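Local coordinates for protein single-stranded DNA specific exonuclease RecJ (Thermus thermophilus, PDB 2ZXR) that degrades single-stranded DNA exonucleolytically in the 5' to 3' direction, using divalent metal ions such as magnesium or manganese, at residues L10-V21 with A32-R41; P341-L352 with L361-L372. All coordinates share one frame; numbering follows the deposited sequence.

Contact 1 (L10-V21 with A32-R41); sequences LSLPPLAQWREV and ALAYWHRGFR
Helix 15-21 and helix 32-37 meet nearly at right angles (105°), their axes 9.2 Å apart, and the chain leading into the first helix, L10 to P14, runs on across the flank of the second. This is a near-orthogonal pair of consecutive helices at the N-terminus of RecJ, packed beside strand 426-433 and helix 624-639. W36 is its centrepiece. P13 sets CB squarely over one face of the indole, 3.4 Å from the centroid of the six-membered ring, a close CH-pi contact. R41 lies over the opposite face, its chain bending back to carry the guanidinium across the indole, and NH1 adds a weak bond to W36 O. P14 CD and the Q17 side chain come to the benzo and pyrrole parts of the same ring.

L33 forks between two partners: CD1 presses on W18 CZ2 at 3.4 Å, and CD2 meets P13 CD at 3.7 Å. W18 has its CG anti to the backbone N (chi1 -157°), which swings the indole round to L33 and puts its edge against A32 CB; its NE1 is satisfied by P29 O. V21 fills the crossing, CG1 against A32 CB and Y35 CB, CG2 against R41 CD. The second helix closes at G39 in a Schellman motif, with F40 N bonded back to Y35 O. At the outer end H37 is covered on one face by L10 CD1, 3.9 Å from the ring centroid, while its NE2 reaches S11 O in a weak, bent hydrogen bond of 3.1 Å (133° at the hydrogen).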
loop_
_atom_site.group_PDB
_atom_site.type_symbol
_atom_site.label_atom_id
_atom_site.label_comp_id
_atom_site.label_asym_id
_atom_site.label_seq_id
_atom_site.Cartn_x
_atom_site.Cartn_y
_atom_site.Cartn_z
ATOM N N LEU A 10 7.779 -10.905 5.831
ATOM C CA LEU A 10 7.058 -10.608 7.057
ATOM C C LEU A 10 7.203 -11.759 8.072
ATOM O O LEU A 10 7.214 -12.937 7.711
ATOM C CB LEU A 10 5.573 -10.341 6.759
ATOM C CG LEU A 10 5.252 -9.252 5.712
ATOM C CD1 LEU A 10 3.775 -8.817 5.869
ATOM C CD2 LEU A 10 6.175 -8.041 5.892
ATOM N N SER A 11 7.293 -11.400 9.346
ATOM C CA SER A 11 7.476 -12.365 10.420
ATOM C C SER A 11 6.317 -13.336 10.581
ATOM O O SER A 11 5.176 -13.015 10.229
ATOM C CB SER A 11 7.640 -11.608 11.731
ATOM O OG SER A 11 6.387 -11.026 12.083
ATOM N N LEU A 12 6.592 -14.526 11.112
ATOM C CA LEU A 12 5.500 -15.468 11.353
ATOM C C LEU A 12 4.907 -15.067 12.699
ATOM O O LEU A 12 5.638 -14.741 13.660
ATOM C CB LEU A 12 5.980 -16.927 11.415
ATOM C CG LEU A 12 6.655 -17.485 10.159
ATOM C CD1 LEU A 12 6.966 -18.974 10.353
ATOM C CD2 LEU A 12 5.772 -17.268 8.954
ATOM N N PRO A 13 3.571 -15.047 12.788
ATOM C CA PRO A 13 2.977 -14.665 14.075
ATOM C C PRO A 13 3.002 -15.848 15.033
ATOM O O PRO A 13 3.338 -16.972 14.638
ATOM C CB PRO A 13 1.548 -14.278 13.688
ATOM C CG PRO A 13 1.240 -15.249 12.592
ATOM C CD PRO A 13 2.535 -15.301 11.771
ATOM N N PRO A 14 2.683 -15.606 16.313
ATOM C CA PRO A 14 2.684 -16.737 17.247
ATOM C C PRO A 14 1.552 -17.687 16.839
ATOM O O PRO A 14 0.423 -17.267 16.536
ATOM C CB PRO A 14 2.471 -16.084 18.624
ATOM C CG PRO A 14 2.066 -14.626 18.317
ATOM C CD PRO A 14 2.759 -14.314 17.019
ATOM N N LEU A 15 1.862 -18.975 16.813
ATOM C CA LEU A 15 0.881 -19.964 16.390
ATOM C C LEU A 15 -0.523 -19.888 16.989
ATOM O O LEU A 15 -1.505 -19.994 16.254
ATOM C CB LEU A 15 1.437 -21.366 16.592
ATOM C CG LEU A 15 2.489 -21.808 15.582
ATOM C CD1 LEU A 15 2.131 -23.237 15.153
ATOM C CD2 LEU A 15 2.517 -20.895 14.368
ATOM N N ALA A 16 -0.635 -19.723 18.303
ATOM C CA ALA A 16 -1.969 -19.648 18.897
ATOM C C ALA A 16 -2.767 -18.465 18.340
ATOM O O ALA A 16 -3.976 -18.575 18.172
ATOM C CB ALA A 16 -1.885 -19.561 20.419
ATOM N N GLN A 17 -2.108 -17.338 18.046
ATOM C CA GLN A 17 -2.825 -16.198 17.477
ATOM C C GLN A 17 -3.090 -16.445 15.984
ATOM O O GLN A 17 -4.132 -16.064 15.459
ATOM C CB GLN A 17 -2.035 -14.896 17.638
ATOM C CG GLN A 17 -1.592 -14.563 19.056
ATOM C CD GLN A 17 -0.920 -13.191 19.134
ATOM O OE1 GLN A 17 -0.051 -12.950 19.981
ATOM N NE2 GLN A 17 -1.331 -12.282 18.256
ATOM N N TRP A 18 -2.158 -17.097 15.300
ATOM C CA TRP A 18 -2.333 -17.376 13.870
ATOM C C TRP A 18 -3.603 -18.219 13.742
ATOM O O TRP A 18 -4.470 -17.976 12.891
ATOM C CB TRP A 18 -1.136 -18.168 13.358
ATOM C CG TRP A 18 -0.842 -18.112 11.882
ATOM C CD1 TRP A 18 -1.708 -17.801 10.857
ATOM C CD2 TRP A 18 0.397 -18.476 11.262
ATOM N NE1 TRP A 18 -1.073 -17.959 9.639
ATOM C CE2 TRP A 18 0.216 -18.372 9.860
ATOM C CE3 TRP A 18 1.645 -18.886 11.756
ATOM C CZ2 TRP A 18 1.234 -18.660 8.955
ATOM C CZ3 TRP A 18 2.659 -19.172 10.849
ATOM C CH2 TRP A 18 2.447 -19.057 9.465
ATOM N N ARG A 19 -3.692 -19.220 14.609
ATOM C CA ARG A 19 -4.832 -20.117 14.642
ATOM C C ARG A 19 -6.136 -19.396 14.977
ATOM O O ARG A 19 -7.174 -19.690 14.384
ATOM C CB ARG A 19 -4.568 -21.245 15.651
ATOM C CG ARG A 19 -3.766 -22.395 15.049
ATOM C CD ARG A 19 -2.963 -23.151 16.101
ATOM N NE ARG A 19 -2.492 -24.442 15.597
ATOM C CZ ARG A 19 -1.622 -25.216 16.239
ATOM N NH1 ARG A 19 -1.124 -24.823 17.408
ATOM N NH2 ARG A 19 -1.262 -26.389 15.721
ATOM N N GLU A 20 -6.080 -18.472 15.932
ATOM C CA GLU A 20 -7.261 -17.704 16.333
ATOM C C GLU A 20 -7.803 -16.914 15.147
ATOM O O GLU A 20 -9.019 -16.878 14.921
ATOM C CB GLU A 20 -6.915 -16.752 17.481
ATOM C CG GLU A 20 -6.619 -17.496 18.779
ATOM C CD GLU A 20 -6.062 -16.615 19.890
ATOM O OE1 GLU A 20 -5.950 -17.127 21.033
ATOM O OE2 GLU A 20 -5.728 -15.428 19.628
ATOM N N VAL A 21 -6.907 -16.310 14.375
ATOM C CA VAL A 21 -7.328 -15.534 13.214
ATOM C C VAL A 21 -7.939 -16.436 12.151
ATOM O O VAL A 21 -9.000 -16.129 11.600
ATOM C CB VAL A 21 -6.148 -14.722 12.633
ATOM C CG1 VAL A 21 -6.561 -14.038 11.342
ATOM C CG2 VAL A 21 -5.705 -13.660 13.666
ATOM N N ALA A 32 -4.652 -15.466 6.669
ATOM C CA ALA A 32 -4.629 -15.154 8.101
ATOM C C ALA A 32 -3.342 -14.414 8.455
ATOM O O ALA A 32 -3.330 -13.583 9.348
ATOM C CB ALA A 32 -4.752 -16.426 8.936
ATOM N N LEU A 33 -2.257 -14.728 7.763
ATOM C CA LEU A 33 -0.987 -14.057 8.009
ATOM C C LEU A 33 -1.175 -12.560 7.708
ATOM O O LEU A 33 -0.766 -11.689 8.493
ATOM C CB LEU A 33 0.079 -14.638 7.078
ATOM C CG LEU A 33 1.278 -15.365 7.678
ATOM C CD1 LEU A 33 1.947 -16.245 6.610
ATOM C CD2 LEU A 33 2.254 -14.339 8.209
ATOM N N ALA A 34 -1.793 -12.275 6.564
ATOM C CA ALA A 34 -2.059 -10.894 6.132
ATOM C C ALA A 34 -2.970 -10.177 7.139
ATOM O O ALA A 34 -2.661 -9.069 7.611
ATOM C CB ALA A 34 -2.696 -10.897 4.745
ATOM N N TYR A 35 -4.089 -10.809 7.486
ATOM C CA TYR A 35 -4.990 -10.203 8.458
ATOM C C TYR A 35 -4.271 -9.944 9.784
ATOM O O TYR A 35 -4.397 -8.847 10.353
ATOM C CB TYR A 35 -6.214 -11.087 8.691
ATOM C CG TYR A 35 -7.074 -11.227 7.469
ATOM C CD1 TYR A 35 -7.619 -10.106 6.847
ATOM C CD2 TYR A 35 -7.321 -12.475 6.910
ATOM C CE1 TYR A 35 -8.384 -10.237 5.693
ATOM C CE2 TYR A 35 -8.069 -12.615 5.765
ATOM C CZ TYR A 35 -8.600 -11.500 5.155
ATOM O OH TYR A 35 -9.327 -11.640 3.999
ATOM N N TRP A 36 -3.500 -10.925 10.271
ATOM C CA TRP A 36 -2.794 -10.723 11.537
ATOM C C TRP A 36 -1.903 -9.479 11.476
ATOM O O TRP A 36 -1.892 -8.666 12.407
ATOM C CB TRP A 36 -1.942 -11.935 11.904
ATOM C CG TRP A 36 -1.313 -11.815 13.277
ATOM C CD1 TRP A 36 -1.902 -12.107 14.485
ATOM C CD2 TRP A 36 0.013 -11.367 13.580
ATOM N NE1 TRP A 36 -1.019 -11.870 15.515
ATOM C CE2 TRP A 36 0.162 -11.415 14.991
ATOM C CE3 TRP A 36 1.093 -10.933 12.803
ATOM C CZ2 TRP A 36 1.353 -11.043 15.637
ATOM C CZ3 TRP A 36 2.280 -10.561 13.446
ATOM C CH2 TRP A 36 2.395 -10.620 14.852
ATOM N N HIS A 37 -1.172 -9.326 10.379
ATOM C CA HIS A 37 -0.294 -8.179 10.195
ATOM C C HIS A 37 -1.019 -6.841 10.069
ATOM O O HIS A 37 -0.497 -5.823 10.508
ATOM C CB HIS A 37 0.588 -8.372 8.956
ATOM C CG HIS A 37 1.784 -9.243 9.197
ATOM N ND1 HIS A 37 2.713 -8.975 10.183
ATOM C CD2 HIS A 37 2.198 -10.382 8.591
ATOM C CE1 HIS A 37 3.642 -9.914 10.177
ATOM N NE2 HIS A 37 3.353 -10.779 9.220
ATOM N N ARG A 38 -2.201 -6.844 9.456
ATOM C CA ARG A 38 -2.969 -5.626 9.242
ATOM C C ARG A 38 -3.846 -5.351 10.435
ATOM O O ARG A 38 -4.649 -4.428 10.410
ATOM C CB ARG A 38 -3.874 -5.751 8.006
ATOM C CG ARG A 38 -3.245 -6.366 6.767
ATOM C CD ARG A 38 -2.580 -5.336 5.894
ATOM N NE ARG A 38 -1.740 -5.937 4.861
ATOM C CZ ARG A 38 -2.063 -6.043 3.576
ATOM N NH1 ARG A 38 -3.232 -5.592 3.140
ATOM N NH2 ARG A 38 -1.194 -6.573 2.724
ATOM N N GLY A 39 -3.717 -6.171 11.468
ATOM C CA GLY A 39 -4.517 -5.985 12.666
ATOM C C GLY A 39 -5.944 -6.499 12.615
ATOM O O GLY A 39 -6.739 -6.161 13.491
ATOM N N PHE A 40 -6.298 -7.291 11.605
ATOM C CA PHE A 40 -7.656 -7.833 11.537
ATOM C C PHE A 40 -7.714 -9.117 12.364
ATOM O O PHE A 40 -7.105 -10.120 12.001
ATOM C CB PHE A 40 -8.060 -8.128 10.087
ATOM C CG PHE A 40 -8.157 -6.897 9.221
ATOM C CD1 PHE A 40 -7.037 -6.396 8.571
ATOM C CD2 PHE A 40 -9.369 -6.229 9.071
ATOM C CE1 PHE A 40 -7.119 -5.246 7.783
ATOM C CE2 PHE A 40 -9.462 -5.079 8.285
ATOM C CZ PHE A 40 -8.335 -4.589 7.641
ATOM N N ARG A 41 -8.449 -9.085 13.474
ATOM C CA ARG A 41 -8.547 -10.241 14.357
ATOM C C ARG A 41 -9.916 -10.915 14.405
ATOM O O ARG A 41 -9.997 -12.141 14.380
ATOM C CB ARG A 41 -8.123 -9.848 15.777
ATOM C CG ARG A 41 -6.737 -9.213 15.854
ATOM C CD ARG A 41 -5.704 -9.987 15.029
ATOM N NE ARG A 41 -4.412 -9.300 14.950
ATOM C CZ ARG A 41 -3.518 -9.261 15.934
ATOM N NH1 ARG A 41 -2.372 -8.607 15.765
ATOM N NH2 ARG A 41 -3.765 -9.885 17.083
#

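Contact 2 (P341-L352 with L361-L372); sequences PGVMGIVASRIL and LVAQGKGTVRSL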
loop_
_atom_site.group_PDB
_atom_site.type_symbol
_atom_site.label_atom_id
_atom_site.label_comp_id
_atom_site.label_asym_id
_atom_site.label_seq_id
_atom_site.Cartn_x
_atom_site.Cartn_y
_atom_site.Cartn_z
ATOM N N PRO A 341 3.041 25.058 -13.448
ATOM C CA PRO A 341 3.048 24.674 -12.026
ATOM C C PRO A 341 2.005 23.631 -11.654
ATOM O O PRO A 341 2.159 22.920 -10.663
ATOM C CB PRO A 341 2.848 26.015 -11.310
ATOM C CG PRO A 341 3.581 26.972 -12.250
ATOM C CD PRO A 341 3.000 26.524 -13.579
ATOM N N GLY A 342 0.975 23.522 -12.481
ATOM C CA GLY A 342 -0.082 22.562 -12.249
ATOM C C GLY A 342 0.299 21.111 -12.508
ATOM O O GLY A 342 -0.401 20.185 -12.049
ATOM N N VAL A 343 1.393 20.874 -13.226
ATOM C CA VAL A 343 1.766 19.496 -13.477
ATOM C C VAL A 343 3.067 19.049 -12.846
ATOM O O VAL A 343 3.339 17.839 -12.826
ATOM C CB VAL A 343 1.833 19.173 -15.007
ATOM C CG1 VAL A 343 0.661 19.834 -15.722
ATOM C CG2 VAL A 343 3.168 19.589 -15.598
ATOM N N MET A 344 3.856 19.984 -12.306
ATOM C CA MET A 344 5.153 19.606 -11.735
ATOM C C MET A 344 5.099 18.662 -10.534
ATOM O O MET A 344 6.001 17.866 -10.340
ATOM C CB MET A 344 6.022 20.858 -11.412
ATOM C CG MET A 344 5.405 21.900 -10.472
ATOM S SD MET A 344 6.383 23.494 -10.189
ATOM C CE MET A 344 7.968 23.104 -10.837
ATOM N N GLY A 345 4.032 18.727 -9.743
ATOM C CA GLY A 345 3.945 17.850 -8.588
ATOM C C GLY A 345 4.020 16.380 -8.991
ATOM O O GLY A 345 4.807 15.607 -8.415
ATOM N N ILE A 346 3.197 15.985 -9.961
ATOM C CA ILE A 346 3.218 14.594 -10.420
ATOM C C ILE A 346 4.537 14.256 -11.157
ATOM O O ILE A 346 5.055 13.158 -11.020
ATOM C CB ILE A 346 1.999 14.257 -11.331
ATOM C CG1 ILE A 346 0.709 14.238 -10.478
ATOM C CG2 ILE A 346 2.207 12.847 -11.993
ATOM C CD1 ILE A 346 -0.565 14.010 -11.267
ATOM N N VAL A 347 5.079 15.195 -11.929
ATOM C CA VAL A 347 6.343 14.948 -12.620
ATOM C C VAL A 347 7.435 14.702 -11.564
ATOM O O VAL A 347 8.280 13.841 -11.726
ATOM C CB VAL A 347 6.731 16.146 -13.514
ATOM C CG1 VAL A 347 8.108 15.923 -14.125
ATOM C CG2 VAL A 347 5.701 16.315 -14.602
ATOM N N ALA A 348 7.398 15.448 -10.466
ATOM C CA ALA A 348 8.383 15.256 -9.404
ATOM C C ALA A 348 8.247 13.854 -8.784
ATOM O O ALA A 348 9.250 13.184 -8.544
ATOM C CB ALA A 348 8.208 16.318 -8.327
ATOM N N SER A 349 7.014 13.412 -8.507
ATOM C CA SER A 349 6.823 12.085 -7.914
ATOM C C SER A 349 7.297 11.018 -8.895
ATOM O O SER A 349 7.926 10.022 -8.513
ATOM C CB SER A 349 5.348 11.841 -7.576
ATOM O OG SER A 349 4.926 12.685 -6.516
ATOM N N ARG A 350 6.991 11.222 -10.169
ATOM C CA ARG A 350 7.423 10.251 -11.155
ATOM C C ARG A 350 8.950 10.200 -11.232
ATOM O O ARG A 350 9.527 9.134 -11.419
ATOM C CB ARG A 350 6.787 10.559 -12.511
ATOM C CG ARG A 350 5.281 10.248 -12.523
ATOM C CD ARG A 350 4.672 10.500 -13.892
ATOM N NE ARG A 350 5.110 9.511 -14.871
ATOM C CZ ARG A 350 4.761 9.519 -16.153
ATOM N NH1 ARG A 350 3.967 10.479 -16.625
ATOM N NH2 ARG A 350 5.183 8.550 -16.958
ATOM N N ILE A 351 9.616 11.335 -11.059
ATOM C CA ILE A 351 11.081 11.316 -11.095
ATOM C C ILE A 351 11.620 10.634 -9.856
ATOM O O ILE A 351 12.559 9.844 -9.917
ATOM C CB ILE A 351 11.675 12.739 -11.186
ATOM C CG1 ILE A 351 11.325 13.330 -12.552
ATOM C CG2 ILE A 351 13.206 12.685 -10.960
ATOM C CD1 ILE A 351 11.792 14.774 -12.792
ATOM N N LEU A 352 11.037 10.959 -8.715
ATOM C CA LEU A 352 11.467 10.354 -7.475
ATOM C C LEU A 352 11.341 8.830 -7.557
ATOM O O LEU A 352 12.164 8.090 -6.994
ATOM C CB LEU A 352 10.612 10.873 -6.328
ATOM C CG LEU A 352 10.787 10.238 -4.949
ATOM C CD1 LEU A 352 10.515 11.282 -3.885
ATOM C CD2 LEU A 352 9.851 9.023 -4.799
ATOM N N LEU A 361 11.626 20.735 -7.967
ATOM C CA LEU A 361 11.394 21.305 -9.289
ATOM C C LEU A 361 10.919 22.734 -9.113
ATOM O O LEU A 361 10.138 23.042 -8.182
ATOM C CB LEU A 361 10.292 20.521 -10.020
ATOM C CG LEU A 361 10.659 19.372 -10.966
ATOM C CD1 LEU A 361 11.918 18.658 -10.518
ATOM C CD2 LEU A 361 9.448 18.440 -11.098
ATOM N N VAL A 362 11.386 23.604 -10.002
ATOM C CA VAL A 362 11.019 25.017 -9.983
ATOM C C VAL A 362 10.529 25.349 -11.373
ATOM O O VAL A 362 11.154 24.956 -12.353
ATOM C CB VAL A 362 12.236 25.910 -9.692
ATOM C CG1 VAL A 362 11.833 27.389 -9.784
ATOM C CG2 VAL A 362 12.796 25.599 -8.321
ATOM N N ALA A 363 9.406 26.039 -11.472
ATOM C CA ALA A 363 8.867 26.431 -12.783
ATOM C C ALA A 363 8.123 27.707 -12.558
ATOM O O ALA A 363 7.276 27.777 -11.669
ATOM C CB ALA A 363 7.918 25.383 -13.339
ATOM N N GLN A 364 8.450 28.727 -13.342
ATOM C CA GLN A 364 7.784 30.015 -13.207
ATOM C C GLN A 364 7.826 30.536 -11.758
ATOM O O GLN A 364 6.868 31.132 -11.262
ATOM C CB GLN A 364 6.330 29.895 -13.723
ATOM C CG GLN A 364 6.311 29.526 -15.216
ATOM C CD GLN A 364 4.933 29.600 -15.851
ATOM O OE1 GLN A 364 4.189 28.611 -15.887
ATOM N NE2 GLN A 364 4.588 30.772 -16.362
ATOM N N GLY A 365 8.940 30.299 -11.081
ATOM C CA GLY A 365 9.090 30.790 -9.726
ATOM C C GLY A 365 8.337 30.039 -8.649
ATOM O O GLY A 365 8.361 30.427 -7.474
ATOM N N LYS A 366 7.630 28.988 -9.036
ATOM C CA LYS A 366 6.924 28.193 -8.041
ATOM C C LYS A 366 7.741 26.938 -7.869
ATOM O O LYS A 366 8.356 26.457 -8.815
ATOM C CB LYS A 366 5.503 27.870 -8.504
ATOM C CG LYS A 366 4.653 29.129 -8.726
ATOM C CD LYS A 366 4.752 30.062 -7.517
ATOM C CE LYS A 366 3.757 31.231 -7.594
ATOM N NZ LYS A 366 2.333 30.779 -7.390
ATOM N N GLY A 367 7.781 26.411 -6.657
ATOM C CA GLY A 367 8.570 25.216 -6.443
ATOM C C GLY A 367 7.809 24.077 -5.796
ATOM O O GLY A 367 6.922 24.288 -4.967
ATOM N N THR A 368 8.174 22.855 -6.165
ATOM C CA THR A 368 7.528 21.698 -5.595
ATOM C C THR A 368 8.595 20.734 -5.157
ATOM O O THR A 368 9.648 20.659 -5.782
ATOM C CB THR A 368 6.633 20.981 -6.620
ATOM O OG1 THR A 368 5.903 19.950 -5.947
ATOM C CG2 THR A 368 7.487 20.304 -7.714
ATOM N N VAL A 369 8.319 19.992 -4.093
ATOM C CA VAL A 369 9.253 19.001 -3.577
ATOM C C VAL A 369 8.529 17.683 -3.282
ATOM O O VAL A 369 7.418 17.695 -2.761
ATOM C CB VAL A 369 9.870 19.424 -2.213
ATOM C CG1 VAL A 369 10.904 18.386 -1.793
ATOM C CG2 VAL A 369 10.515 20.825 -2.295
ATOM N N ARG A 370 9.157 16.565 -3.637
ATOM C CA ARG A 370 8.662 15.242 -3.305
ATOM C C ARG A 370 9.902 14.613 -2.721
ATOM O O ARG A 370 10.985 14.703 -3.303
ATOM C CB ARG A 370 8.188 14.439 -4.540
ATOM C CG ARG A 370 6.866 14.956 -5.153
ATOM C CD ARG A 370 5.684 14.875 -4.164
ATOM N NE ARG A 370 4.455 15.478 -4.700
ATOM C CZ ARG A 370 4.185 16.787 -4.710
ATOM N NH1 ARG A 370 5.045 17.681 -4.203
ATOM N NH2 ARG A 370 3.053 17.215 -5.258
ATOM N N SER A 371 9.764 13.997 -1.560
ATOM C CA SER A 371 10.901 13.371 -0.930
ATOM C C SER A 371 10.510 12.023 -0.338
ATOM O O SER A 371 9.343 11.610 -0.395
ATOM C CB SER A 371 11.455 14.278 0.177
ATOM O OG SER A 371 12.719 13.806 0.642
ATOM N N LEU A 372 11.498 11.349 0.243
ATOM C CA LEU A 372 11.284 10.035 0.839
ATOM C C LEU A 372 12.400 9.760 1.815
ATOM O O LEU A 372 13.256 10.602 2.062
ATOM C CB LEU A 372 11.384 8.942 -0.232
ATOM C CG LEU A 372 12.805 8.599 -0.731
ATOM C CD1 LEU A 372 12.745 7.379 -1.668
ATOM C CD2 LEU A 372 13.436 9.788 -1.493
#
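P341 opens the contact, bringing CG to 3.8 Å from A363 O, at the type I' turn A363-K366 that joins the two strands of a beta hairpin. Helix 341-352 lies along this hairpin within the DHHA1 region, nearly antiparallel to strand 361-363 (165°) and 31° from the direction of strand 366-370. M344 reaches down to the hairpin backbone. Its CG sits between the backbone N and the carbonyl carbon (chi1 57°), aiming the thioether at the hairpin, where CE lies 3.3 Å from A363 N, packs tightly on A363 CB at 3.4 Å and also touches L361 CB; CG itself slides past T368 CG2 at 3.8 Å.

The next residue, G345, presents bare backbone: its CA lies over one face of the R370 guanidinium, 3.5 Å from NH2. The R370 chain bends at chi2 to lie against the helix, and NH1 bonds V369 O at 2.8 Å; V369 O lies almost in the guanidinium plane, while NH1 sits well above the V369 carbonyl plane. V347 CG1 brushes L361 CD2, and A348 CB is wedged between that same methyl and R370 CG, both at 3.7 Å. S349 OG rests on the aliphatic part of R370, 3.3 Å from CG. L352 finishes the row, bringing CD1 down on R370 O and L372 CD2.

The helix is the crossover of a beta-alpha-beta unit that leads from strand 332-335 to strand 359-363; helix 293-321 packs on it through V343, I346 and I351, while strands 332-335 and 397-401 flank the hairpin in the mixed sheet.

Overall arrangement
The two contacts lie on opposite sides of the chain's centre, about 40 Å apart between centres and about 18 Å between nearest atoms, and share no element. Both are partly buried and similar in size. Contact 1 joins two successive helices, and the loop before them, near the N-terminus; it is built on flat rings, with P13 and R41 on the two faces of an indole and a leucine methyl over the imidazole. Contact 2 sets a helix on a beta hairpin through slender aliphatic and thioether groups, with arginine flattened on a glycine. Contact 1 is structural packing away from the metal site, whereas the side chain of R370 in contact 2 is about 13 Å from the bound magnesium.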